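PDB 7KSF: Protease/Reverse transcriptase/ribonuclease H from Eastern chimpanzee simian foamy virus, which copies retroviral RNA or DNA templates into DNA and degrades RNA in RNA–DNA hybrids, and as a polyprotein also carries an aspartic protease domain. Local coordinates for residues Trp137-Val141 against Asp180-Val186; Arg209-Tyr214 against Trp277-Gly283; Lys491-Glu496 against Lys539-Trp545. The protein carries 1 engineered substitution. All coordinates share one frame; numbering follows the deposited sequence.

Contact 1. Residues Trp137-Val141 against Asp180-Val186; sequences WENQV and DLLKQGV
The side-chain amide of Gln184 reaches across to the backbone of 137-141 and holds it at two points. Its NE2 donates to Asn139 O over 2.8 Å, with the acceptor close to the amide plane of Gln184 but the donor tilted out of the Asn139 carbonyl plane. Its OE1 takes the N-H of Val141 at 3.0 Å; this bond is nearly straight (166°), lies in the carbonyl plane and uses a lone pair. Gln184 is extended beyond CG, and its last torsion (chi3 86°) turns the amide so that both ends meet the loop. A second, weak bond from NE2 to Asp180 O, 3.4 Å, runs back to the preceding turn of the helix and helps fix the rotation of the amide, whose polar atoms are thereby satisfied in a buried place. Beside it, the apolar part of the contact is small: Val141 CG2 meets Val186 CG2 at 3.6 Å, and Val141 CG1 lies 4.4 Å from Leu181 CD2.

The shape of the loop sets these groups in place. Trp137 to Gln140 form a type II beta turn with Asn139, at positive phi, in its third position, and Gln140 OE1 accepts the N-H of Trp137, in the plane of its own carbonyl, and that of His136 as well. Glu138 forms a salt bridge with Arg207, while Asp180 OD1 is bonded to Thr97 OG1. On the other side, Gly185 ends helix 171-184 in a Schellman motif, from which the chain turns into Val186.

The contact thus ties the loop after helix 117-129 to the C-terminal turn of helix 171-184. Val141 also packs on Trp254, Leu181 on Leu187 of strand 187-189, and Leu182 on Tyr275 of strand 273-277.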
loop_
_atom_site.group_PDB
_atom_site.type_symbol
_atom_site.label_atom_id
_atom_site.label_comp_id
_atom_site.label_asym_id
_atom_site.label_seq_id
_atom_site.Cartn_x
_atom_site.Cartn_y
_atom_site.Cartn_z
ATOM N N TRP A 137 -11.342 -11.532 -14.140
ATOM C CA TRP A 137 -10.516 -12.727 -14.062
ATOM C C TRP A 137 -9.145 -12.376 -13.505
ATOM O O TRP A 137 -8.643 -11.268 -13.720
ATOM C CB TRP A 137 -10.360 -13.381 -15.436
ATOM C CG TRP A 137 -11.655 -13.696 -16.102
ATOM C CD1 TRP A 137 -12.339 -12.907 -16.978
ATOM C CD2 TRP A 137 -12.430 -14.886 -15.942
ATOM N NE1 TRP A 137 -13.493 -13.531 -17.375
ATOM C CE2 TRP A 137 -13.573 -14.749 -16.750
ATOM C CE3 TRP A 137 -12.268 -16.052 -15.189
ATOM C CZ2 TRP A 137 -14.551 -15.738 -16.832
ATOM C CZ3 TRP A 137 -13.237 -17.029 -15.272
ATOM C CH2 TRP A 137 -14.362 -16.868 -16.084
ATOM N N GLU A 138 -8.547 -13.319 -12.784
ATOM C CA GLU A 138 -7.158 -13.154 -12.386
ATOM C C GLU A 138 -6.266 -13.180 -13.623
ATOM O O GLU A 138 -6.530 -13.912 -14.582
ATOM C CB GLU A 138 -6.741 -14.251 -11.408
ATOM C CG GLU A 138 -7.429 -14.181 -10.050
ATOM C CD GLU A 138 -6.761 -15.071 -9.015
ATOM O OE1 GLU A 138 -5.707 -15.660 -9.329
ATOM O OE2 GLU A 138 -7.290 -15.179 -7.888
ATOM N N ASN A 139 -5.296 -12.434 -13.667
ATOM C CA ASN A 139 -4.348 -12.288 -14.775
ATOM C C ASN A 139 -5.015 -11.753 -16.039
ATOM O O ASN A 139 -4.456 -11.865 -17.135
ATOM C CB ASN A 139 -3.631 -13.607 -15.066
ATOM C CG ASN A 139 -3.140 -14.286 -13.807
ATOM O OD1 ASN A 139 -3.400 -15.465 -13.580
ATOM N ND2 ASN A 139 -2.434 -13.534 -12.970
ATOM N N GLN A 140 -6.204 -11.178 -15.901
ATOM C CA GLN A 140 -6.893 -10.569 -17.031
ATOM C C GLN A 140 -6.229 -9.250 -17.406
ATOM O O GLN A 140 -5.950 -8.411 -16.547
ATOM C CB GLN A 140 -8.364 -10.340 -16.684
ATOM C CG GLN A 140 -9.048 -9.286 -17.523
ATOM C CD GLN A 140 -10.452 -8.994 -17.039
ATOM O OE1 GLN A 140 -10.911 -9.564 -16.049
ATOM N NE2 GLN A 140 -11.140 -8.100 -17.736
ATOM N N VAL A 141 -5.966 -9.074 -18.702
ATOM C CA VAL A 141 -5.360 -7.858 -19.224
ATOM C C VAL A 141 -6.223 -7.326 -20.360
ATOM O O VAL A 141 -7.023 -8.049 -20.957
ATOM C CB VAL A 141 -3.912 -8.076 -19.715
ATOM C CG1 VAL A 141 -3.063 -8.682 -18.615
ATOM C CG2 VAL A 141 -3.900 -8.957 -20.953
ATOM N N ASP A 180 -2.843 -18.355 -18.940
ATOM C CA ASP A 180 -3.770 -17.258 -19.198
ATOM C C ASP A 180 -3.175 -16.241 -20.168
ATOM O O ASP A 180 -3.852 -15.799 -21.103
ATOM C CB ASP A 180 -4.166 -16.589 -17.879
ATOM C CG ASP A 180 -5.027 -17.487 -17.006
ATOM O OD1 ASP A 180 -5.882 -18.208 -17.558
ATOM O OD2 ASP A 180 -4.848 -17.480 -15.772
ATOM N N LEU A 181 -1.910 -15.867 -19.968
ATOM C CA LEU A 181 -1.277 -14.904 -20.865
ATOM C C LEU A 181 -1.093 -15.487 -22.256
ATOM O O LEU A 181 -1.292 -14.787 -23.256
ATOM C CB LEU A 181 0.065 -14.457 -20.290
ATOM C CG LEU A 181 -0.042 -13.774 -18.927
ATOM C CD1 LEU A 181 1.329 -13.363 -18.443
ATOM C CD2 LEU A 181 -0.971 -12.574 -19.001
ATOM N N LEU A 182 -0.702 -16.758 -22.344
ATOM C CA LEU A 182 -0.680 -17.427 -23.638
ATOM C C LEU A 182 -2.066 -17.434 -24.260
ATOM O O LEU A 182 -2.221 -17.238 -25.471
ATOM C CB LEU A 182 -0.161 -18.858 -23.494
ATOM C CG LEU A 182 1.331 -19.080 -23.279
ATOM C CD1 LEU A 182 1.562 -20.517 -22.850
ATOM C CD2 LEU A 182 2.117 -18.764 -24.540
ATOM N N LYS A 183 -3.093 -17.655 -23.436
ATOM C CA LYS A 183 -4.458 -17.687 -23.947
ATOM C C LYS A 183 -4.875 -16.320 -24.467
ATOM O O LYS A 183 -5.548 -16.218 -25.497
ATOM C CB LYS A 183 -5.416 -18.166 -22.856
ATOM C CG LYS A 183 -6.721 -18.760 -23.375
ATOM C CD LYS A 183 -7.513 -19.409 -22.251
ATOM C CE LYS A 183 -8.527 -20.404 -22.791
ATOM N NZ LYS A 183 -9.404 -20.949 -21.718
ATOM N N GLN A 184 -4.472 -15.257 -23.771
ATOM C CA GLN A 184 -4.718 -13.894 -24.219
ATOM C C GLN A 184 -3.719 -13.426 -25.263
ATOM O O GLN A 184 -3.862 -12.314 -25.780
ATOM C CB GLN A 184 -4.686 -12.940 -23.027
ATOM C CG GLN A 184 -5.691 -13.279 -21.957
ATOM C CD GLN A 184 -5.578 -12.370 -20.763
ATOM O OE1 GLN A 184 -6.164 -11.289 -20.735
ATOM N NE2 GLN A 184 -4.814 -12.798 -19.766
ATOM N N GLY A 185 -2.712 -14.236 -25.574
ATOM C CA GLY A 185 -1.698 -13.834 -26.522
ATOM C C GLY A 185 -0.671 -12.870 -25.984
ATOM O O GLY A 185 0.128 -12.342 -26.764
ATOM N N VAL A 186 -0.669 -12.615 -24.674
ATOM C CA VAL A 186 0.359 -11.767 -24.088
ATOM C C VAL A 186 1.729 -12.416 -24.237
ATOM O O VAL A 186 2.733 -11.728 -24.447
ATOM C CB VAL A 186 0.021 -11.470 -22.613
ATOM C CG1 VAL A 186 0.957 -10.413 -22.050
ATOM C CG2 VAL A 186 -1.427 -11.029 -22.493
#

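Contact 2. Residues Arg209-Tyr214 against Trp277-Gly283; sequences RMVLDY and WTRLPQG
Tyr214 packs against Pro281 of the Leu280-Pro281-Gln282-Gly283 sequence, the LPQG motif of retroviral reverse transcriptases, which in relatives lies beside the nucleotide-binding site. No hydrogen bond links the two segments.

The apolar contacts come first. Tyr214 CE2 is 3.7 Å from Pro281 CB, the two side chains crossing at about a right angle. The same CB sits over the centre of one face of the Trp277 ring, so the proline touches both rings, at the corner where they meet. From strand 208-212, Leu212 CD1 and Met210 CE approach Trp277 CZ2 at 3.9 and 4.0 Å. Met210, extended beyond CG, brings only its terminal methyl to the indole, and its side chain also touches Ile174 and Ile178 of helix 171-184.

Among the polar groups, Arg209 and Gln282 meet only loosely: NH2 and NE2 are 4.1 Å apart and the guanidinium and amide planes stand 79° apart. Tyr214 OH bonds weakly to Thr266 O and lies 3.4 Å from Trp277 NE1, at an angle too poor for a hydrogen bond. Gly283 O accepts Asn218 ND2.

Backbone carbonyls finish the fit: Gly283 O meets Tyr214 CB, and Gln282 O lies at the edge of the Tyr214 ring, 3.6 Å from CD2.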
loop_
_atom_site.group_PDB
_atom_site.type_symbol
_atom_site.label_atom_id
_atom_site.label_comp_id
_atom_site.label_asym_id
_atom_site.label_seq_id
_atom_site.Cartn_x
_atom_site.Cartn_y
_atom_site.Cartn_z
ATOM N N ARG A 209 4.050 -15.615 -7.358
ATOM C CA ARG A 209 4.109 -14.839 -8.584
ATOM C C ARG A 209 5.548 -14.806 -9.081
ATOM O O ARG A 209 6.492 -14.782 -8.286
ATOM C CB ARG A 209 3.578 -13.415 -8.374
ATOM C CG ARG A 209 4.200 -12.684 -7.196
ATOM C CD ARG A 209 3.478 -11.377 -6.889
ATOM N NE ARG A 209 3.485 -10.449 -8.017
ATOM C CZ ARG A 209 4.425 -9.534 -8.230
ATOM N NH1 ARG A 209 5.448 -9.422 -7.394
ATOM N NH2 ARG A 209 4.347 -8.732 -9.283
ATOM N N MET A 210 5.706 -14.819 -10.401
ATOM C CA MET A 210 7.024 -14.866 -11.014
ATOM C C MET A 210 7.599 -13.462 -11.169
ATOM O O MET A 210 6.868 -12.472 -11.263
ATOM C CB MET A 210 6.963 -15.556 -12.379
ATOM C CG MET A 210 6.272 -14.751 -13.470
ATOM S SD MET A 210 6.436 -15.498 -15.104
ATOM C CE MET A 210 5.669 -14.247 -16.127
ATOM N N VAL A 211 8.929 -13.389 -11.187
ATOM C CA VAL A 211 9.652 -12.128 -11.318
ATOM C C VAL A 211 10.766 -12.318 -12.338
ATOM O O VAL A 211 11.516 -13.297 -12.269
ATOM C CB VAL A 211 10.229 -11.651 -9.971
ATOM C CG1 VAL A 211 11.084 -10.411 -10.171
ATOM C CG2 VAL A 211 9.109 -11.370 -8.981
ATOM N N LEU A 212 10.875 -11.387 -13.280
ATOM C CA LEU A 212 11.901 -11.435 -14.311
ATOM C C LEU A 212 13.065 -10.528 -13.934
ATOM O O LEU A 212 12.868 -9.450 -13.360
ATOM C CB LEU A 212 11.334 -11.021 -15.666
ATOM C CG LEU A 212 10.327 -12.003 -16.262
ATOM C CD1 LEU A 212 9.695 -11.418 -17.507
ATOM C CD2 LEU A 212 10.998 -13.330 -16.578
ATOM N N ASP A 213 14.277 -10.966 -14.265
ATOM C CA ASP A 213 15.501 -10.232 -13.953
ATOM C C ASP A 213 15.977 -9.551 -15.233
ATOM O O ASP A 213 16.776 -10.098 -15.993
ATOM C CB ASP A 213 16.556 -11.173 -13.384
ATOM C CG ASP A 213 17.761 -10.438 -12.845
ATOM O OD1 ASP A 213 17.600 -9.270 -12.444
ATOM O OD2 ASP A 213 18.862 -11.026 -12.817
ATOM N N TYR A 214 15.484 -8.333 -15.462
ATOM C CA TYR A 214 15.706 -7.612 -16.706
ATOM C C TYR A 214 16.846 -6.606 -16.630
ATOM O O TYR A 214 17.037 -5.833 -17.573
ATOM C CB TYR A 214 14.420 -6.902 -17.135
ATOM C CG TYR A 214 13.500 -7.756 -17.969
ATOM C CD1 TYR A 214 14.011 -8.649 -18.903
ATOM C CD2 TYR A 214 12.123 -7.674 -17.828
ATOM C CE1 TYR A 214 13.177 -9.430 -19.671
ATOM C CE2 TYR A 214 11.281 -8.452 -18.592
ATOM C CZ TYR A 214 11.813 -9.329 -19.509
ATOM O OH TYR A 214 10.979 -10.110 -20.273
ATOM N N TRP A 277 7.357 -11.943 -25.088
ATOM C CA TRP A 277 6.302 -11.031 -24.669
ATOM C C TRP A 277 5.726 -10.291 -25.868
ATOM O O TRP A 277 6.469 -9.696 -26.655
ATOM C CB TRP A 277 6.825 -10.025 -23.643
ATOM C CG TRP A 277 7.020 -10.597 -22.282
ATOM C CD1 TRP A 277 8.143 -11.202 -21.802
ATOM C CD2 TRP A 277 6.067 -10.613 -21.215
ATOM N NE1 TRP A 277 7.947 -11.598 -20.501
ATOM C CE2 TRP A 277 6.679 -11.248 -20.118
ATOM C CE3 TRP A 277 4.751 -10.155 -21.083
ATOM C CZ2 TRP A 277 6.024 -11.434 -18.903
ATOM C CZ3 TRP A 277 4.104 -10.342 -19.876
ATOM C CH2 TRP A 277 4.741 -10.975 -18.803
ATOM N N THR A 278 4.400 -10.332 -25.999
ATOM C CA THR A 278 3.715 -9.500 -26.982
ATOM C C THR A 278 3.565 -8.067 -26.489
ATOM O O THR A 278 3.598 -7.128 -27.294
ATOM C CB THR A 278 2.339 -10.092 -27.301
ATOM O OG1 THR A 278 2.498 -11.416 -27.825
ATOM C CG2 THR A 278 1.601 -9.237 -28.319
ATOM N N ARG A 279 3.422 -7.883 -25.184
ATOM C CA ARG A 279 3.206 -6.582 -24.577
ATOM C C ARG A 279 4.434 -6.170 -23.774
ATOM O O ARG A 279 5.410 -6.916 -23.656
ATOM C CB ARG A 279 1.958 -6.615 -23.693
ATOM C CG ARG A 279 0.834 -7.468 -24.254
ATOM C CD ARG A 279 0.219 -6.845 -25.495
ATOM N NE ARG A 279 -0.995 -7.542 -25.908
ATOM C CZ ARG A 279 -2.190 -7.346 -25.358
ATOM N NH1 ARG A 279 -2.326 -6.479 -24.368
ATOM N NH2 ARG A 279 -3.242 -8.022 -25.797
ATOM N N LEU A 280 4.380 -4.967 -23.218
ATOM C CA LEU A 280 5.470 -4.497 -22.375
ATOM C C LEU A 280 5.554 -5.357 -21.117
ATOM O O LEU A 280 4.526 -5.653 -20.498
ATOM C CB LEU A 280 5.269 -3.031 -21.986
ATOM C CG LEU A 280 5.311 -1.949 -23.065
ATOM C CD1 LEU A 280 4.904 -0.622 -22.456
ATOM C CD2 LEU A 280 6.696 -1.847 -23.683
ATOM N N PRO A 281 6.751 -5.784 -20.718
ATOM C CA PRO A 281 6.884 -6.570 -19.488
ATOM C C PRO A 281 7.313 -5.732 -18.292
ATOM O O PRO A 281 7.927 -4.673 -18.447
ATOM C CB PRO A 281 7.949 -7.607 -19.859
ATOM C CG PRO A 281 8.728 -6.979 -21.024
ATOM C CD PRO A 281 8.017 -5.723 -21.462
ATOM N N GLN A 282 6.978 -6.196 -17.091
ATOM C CA GLN A 282 7.369 -5.505 -15.871
ATOM C C GLN A 282 8.823 -5.804 -15.538
ATOM O O GLN A 282 9.320 -6.910 -15.777
ATOM C CB GLN A 282 6.464 -5.915 -14.710
ATOM C CG GLN A 282 6.365 -7.414 -14.492
ATOM C CD GLN A 282 5.239 -7.792 -13.548
ATOM O OE1 GLN A 282 4.475 -6.936 -13.099
ATOM N NE2 GLN A 282 5.126 -9.079 -13.245
ATOM N N GLY A 283 9.563 -4.883 -15.022
ATOM C CA GLY A 283 10.987 -4.968 -14.790
ATOM C C GLY A 283 11.842 -4.496 -15.946
ATOM O O GLY A 283 13.068 -4.426 -15.802
#

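Contact 3. Residues Lys491-Glu496 against Lys539-Trp545; sequences KFSMLE and KALPIRW
The Phe492 ring carries the methyl of Ala540 over one face, a CH-pi contact with CB 3.5 Å from the ring centroid and 16° off its normal. Arg544 NE stands at the edge of the same ring, near its plane, and is 3.9 Å from CZ; the guanidinium is turned 78° against the phenyl group. Trp545 is met at its edge by Glu496 OE1 and, more distantly, by Leu495 CD2, while Arg538 makes a cation-pi contact with it and Trp548 an edge-to-face one.

Glu496 is the polar centre. Its chain, extended beyond CG, brings the carboxylate to the N-H edge of the indole, the planes 44° apart. OE1 accepts Trp545 NE1 at 2.6 Å through its anti lone pair, and Ala540 N adds a weak bond to the same oxygen. OE2 takes three donors: Lys539 N at 2.7 Å, on the syn side but tilted out of the plane; Ser493 N at 3.2 Å, on the anti lone pair; and Ser493 OG at 3.0 Å, from above the carboxylate plane. These bonds fix the rotation of the buried carboxylate, and the nearby helix N terminus probably helps to stabilise its charge.

With Ser493 as N-cap, the bond from its N to Glu496 is one half of a capping box, here opening helix 494-513 of the RNase H-like domain.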
loop_
_atom_site.group_PDB
_atom_site.type_symbol
_atom_site.label_atom_id
_atom_site.label_comp_id
_atom_site.label_asym_id
_atom_site.label_seq_id
_atom_site.Cartn_x
_atom_site.Cartn_y
_atom_site.Cartn_z
ATOM N N LYS A 491 7.364 -5.478 7.206
ATOM C CA LYS A 491 7.811 -6.722 6.593
ATOM C C LYS A 491 9.098 -6.545 5.801
ATOM O O LYS A 491 9.808 -7.532 5.576
ATOM C CB LYS A 491 6.725 -7.276 5.666
ATOM C CG LYS A 491 5.356 -7.431 6.295
ATOM C CD LYS A 491 4.339 -7.893 5.257
ATOM C CE LYS A 491 2.951 -8.017 5.859
ATOM N NZ LYS A 491 1.931 -8.443 4.858
ATOM N N PHE A 492 9.406 -5.323 5.374
ATOM C CA PHE A 492 10.575 -5.080 4.543
ATOM C C PHE A 492 11.853 -5.477 5.275
ATOM O O PHE A 492 11.911 -5.517 6.505
ATOM C CB PHE A 492 10.663 -3.604 4.149
ATOM C CG PHE A 492 9.560 -3.136 3.240
ATOM C CD1 PHE A 492 8.684 -4.036 2.656
ATOM C CD2 PHE A 492 9.411 -1.787 2.954
ATOM C CE1 PHE A 492 7.673 -3.600 1.815
ATOM C CE2 PHE A 492 8.409 -1.345 2.110
ATOM C CZ PHE A 492 7.539 -2.251 1.540
ATOM N N SER A 493 12.889 -5.766 4.495
ATOM C CA SER A 493 14.209 -5.971 5.064
ATOM C C SER A 493 14.770 -4.648 5.585
ATOM O O SER A 493 14.294 -3.562 5.241
ATOM C CB SER A 493 15.149 -6.583 4.026
ATOM O OG SER A 493 15.280 -5.739 2.897
ATOM N N MET A 494 15.802 -4.751 6.427
ATOM C CA MET A 494 16.348 -3.562 7.081
ATOM C C MET A 494 16.840 -2.540 6.069
ATOM O O MET A 494 16.641 -1.335 6.245
ATOM C CB MET A 494 17.475 -3.958 8.034
ATOM C CG MET A 494 17.010 -4.773 9.226
ATOM S SD MET A 494 15.771 -3.904 10.201
ATOM C CE MET A 494 15.418 -5.127 11.458
ATOM N N LEU A 495 17.471 -3.004 4.990
ATOM C CA LEU A 495 17.954 -2.084 3.966
ATOM C C LEU A 495 16.806 -1.333 3.306
ATOM O O LEU A 495 16.924 -0.140 3.008
ATOM C CB LEU A 495 18.769 -2.847 2.927
ATOM C CG LEU A 495 19.203 -2.064 1.690
ATOM C CD1 LEU A 495 20.065 -0.868 2.074
ATOM C CD2 LEU A 495 19.946 -2.980 0.739
ATOM N N GLU A 496 15.683 -2.015 3.075
ATOM C CA GLU A 496 14.541 -1.360 2.448
ATOM C C GLU A 496 13.831 -0.421 3.412
ATOM O O GLU A 496 13.207 0.550 2.975
ATOM C CB GLU A 496 13.571 -2.409 1.905
ATOM C CG GLU A 496 14.234 -3.411 0.978
ATOM C CD GLU A 496 13.272 -4.472 0.490
ATOM O OE1 GLU A 496 13.049 -4.550 -0.735
ATOM O OE2 GLU A 496 12.738 -5.220 1.335
ATOM N N LYS A 539 12.411 -7.508 -0.141
ATOM C CA LYS A 539 11.083 -7.910 0.303
ATOM C C LYS A 539 10.084 -6.760 0.208
ATOM O O LYS A 539 9.132 -6.687 0.986
ATOM C CB LYS A 539 11.152 -8.476 1.721
ATOM C CG LYS A 539 12.055 -9.697 1.808
ATOM C CD LYS A 539 12.346 -10.117 3.232
ATOM C CE LYS A 539 13.373 -11.235 3.250
ATOM N NZ LYS A 539 13.719 -11.658 4.631
ATOM N N ALA A 540 10.295 -5.863 -0.748
ATOM C CA ALA A 540 9.352 -4.809 -1.084
ATOM C C ALA A 540 8.989 -4.912 -2.559
ATOM O O ALA A 540 9.657 -5.598 -3.338
ATOM C CB ALA A 540 9.923 -3.417 -0.777
ATOM N N LEU A 541 7.919 -4.219 -2.937
ATOM C CA LEU A 541 7.462 -4.259 -4.317
ATOM C C LEU A 541 8.481 -3.589 -5.237
ATOM O O LEU A 541 9.238 -2.715 -4.808
ATOM C CB LEU A 541 6.114 -3.564 -4.451
ATOM C CG LEU A 541 4.969 -4.177 -3.648
ATOM C CD1 LEU A 541 3.664 -3.485 -3.983
ATOM C CD2 LEU A 541 4.871 -5.673 -3.904
ATOM N N PRO A 542 8.530 -3.994 -6.510
ATOM C CA PRO A 542 9.405 -3.285 -7.458
ATOM C C PRO A 542 9.039 -1.823 -7.612
ATOM O O PRO A 542 9.917 -0.999 -7.900
ATOM C CB PRO A 542 9.203 -4.060 -8.770
ATOM C CG PRO A 542 8.676 -5.397 -8.351
ATOM C CD PRO A 542 7.841 -5.131 -7.137
ATOM N N ILE A 543 7.765 -1.481 -7.417
ATOM C CA ILE A 543 7.342 -0.087 -7.457
ATOM C C ILE A 543 8.084 0.719 -6.397
ATOM O O ILE A 543 8.448 1.879 -6.619
ATOM C CB ILE A 543 5.815 0.016 -7.284
ATOM C CG1 ILE A 543 5.094 -0.884 -8.293
ATOM C CG2 ILE A 543 5.350 1.453 -7.448
ATOM C CD1 ILE A 543 4.703 -2.250 -7.749
ATOM N N ARG A 544 8.327 0.112 -5.230
ATOM C CA ARG A 544 9.133 0.769 -4.206
ATOM C C ARG A 544 10.540 1.053 -4.720
ATOM O O ARG A 544 11.018 2.192 -4.657
ATOM C CB ARG A 544 9.194 -0.091 -2.942
ATOM C CG ARG A 544 7.855 -0.358 -2.272
ATOM C CD ARG A 544 7.251 0.916 -1.722
ATOM N NE ARG A 544 6.191 0.650 -0.755
ATOM C CZ ARG A 544 5.352 1.572 -0.301
ATOM N NH1 ARG A 544 4.416 1.250 0.580
ATOM N NH2 ARG A 544 5.447 2.821 -0.735
ATOM N N TRP A 545 11.212 0.027 -5.248
ATOM C CA TRP A 545 12.607 0.178 -5.654
ATOM C C TRP A 545 12.749 1.154 -6.818
ATOM O O TRP A 545 13.663 1.986 -6.826
ATOM C CB TRP A 545 13.194 -1.190 -6.011
ATOM C CG TRP A 545 13.547 -2.014 -4.807
ATOM C CD1 TRP A 545 12.708 -2.806 -4.076
ATOM C CD2 TRP A 545 14.838 -2.125 -4.194
ATOM N NE1 TRP A 545 13.399 -3.403 -3.048
ATOM C CE2 TRP A 545 14.706 -3.001 -3.100
ATOM C CE3 TRP A 545 16.091 -1.569 -4.466
ATOM C CZ2 TRP A 545 15.782 -3.331 -2.275
ATOM C CZ3 TRP A 545 17.158 -1.899 -3.649
ATOM C CH2 TRP A 545 16.997 -2.775 -2.566
#

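From the N terminus, the three contacts follow in series; none nests in or crosses another. Contact 1 closes a 38-residue excursion that returns along helix 171-184. Contact 2 then spans 62 residues, bringing the loop after strand 273-277 back to strand 208-212. The two touch directly where the chain leaves contact 1: Val186 O probably accepts Thr278 N at 2.7 Å, and Val186 CG1 packs on Arg279 CG. Together they bind the loop after helix 117-129, helix 171-184, the two-stranded sheet 198-202/208-212 and the LPQG loop. Contact 3, farther along, closes a loop of 42 residues and joins the starts of helices 494-513 and 542-549; its nearest atoms are about 5 Å from contact 2.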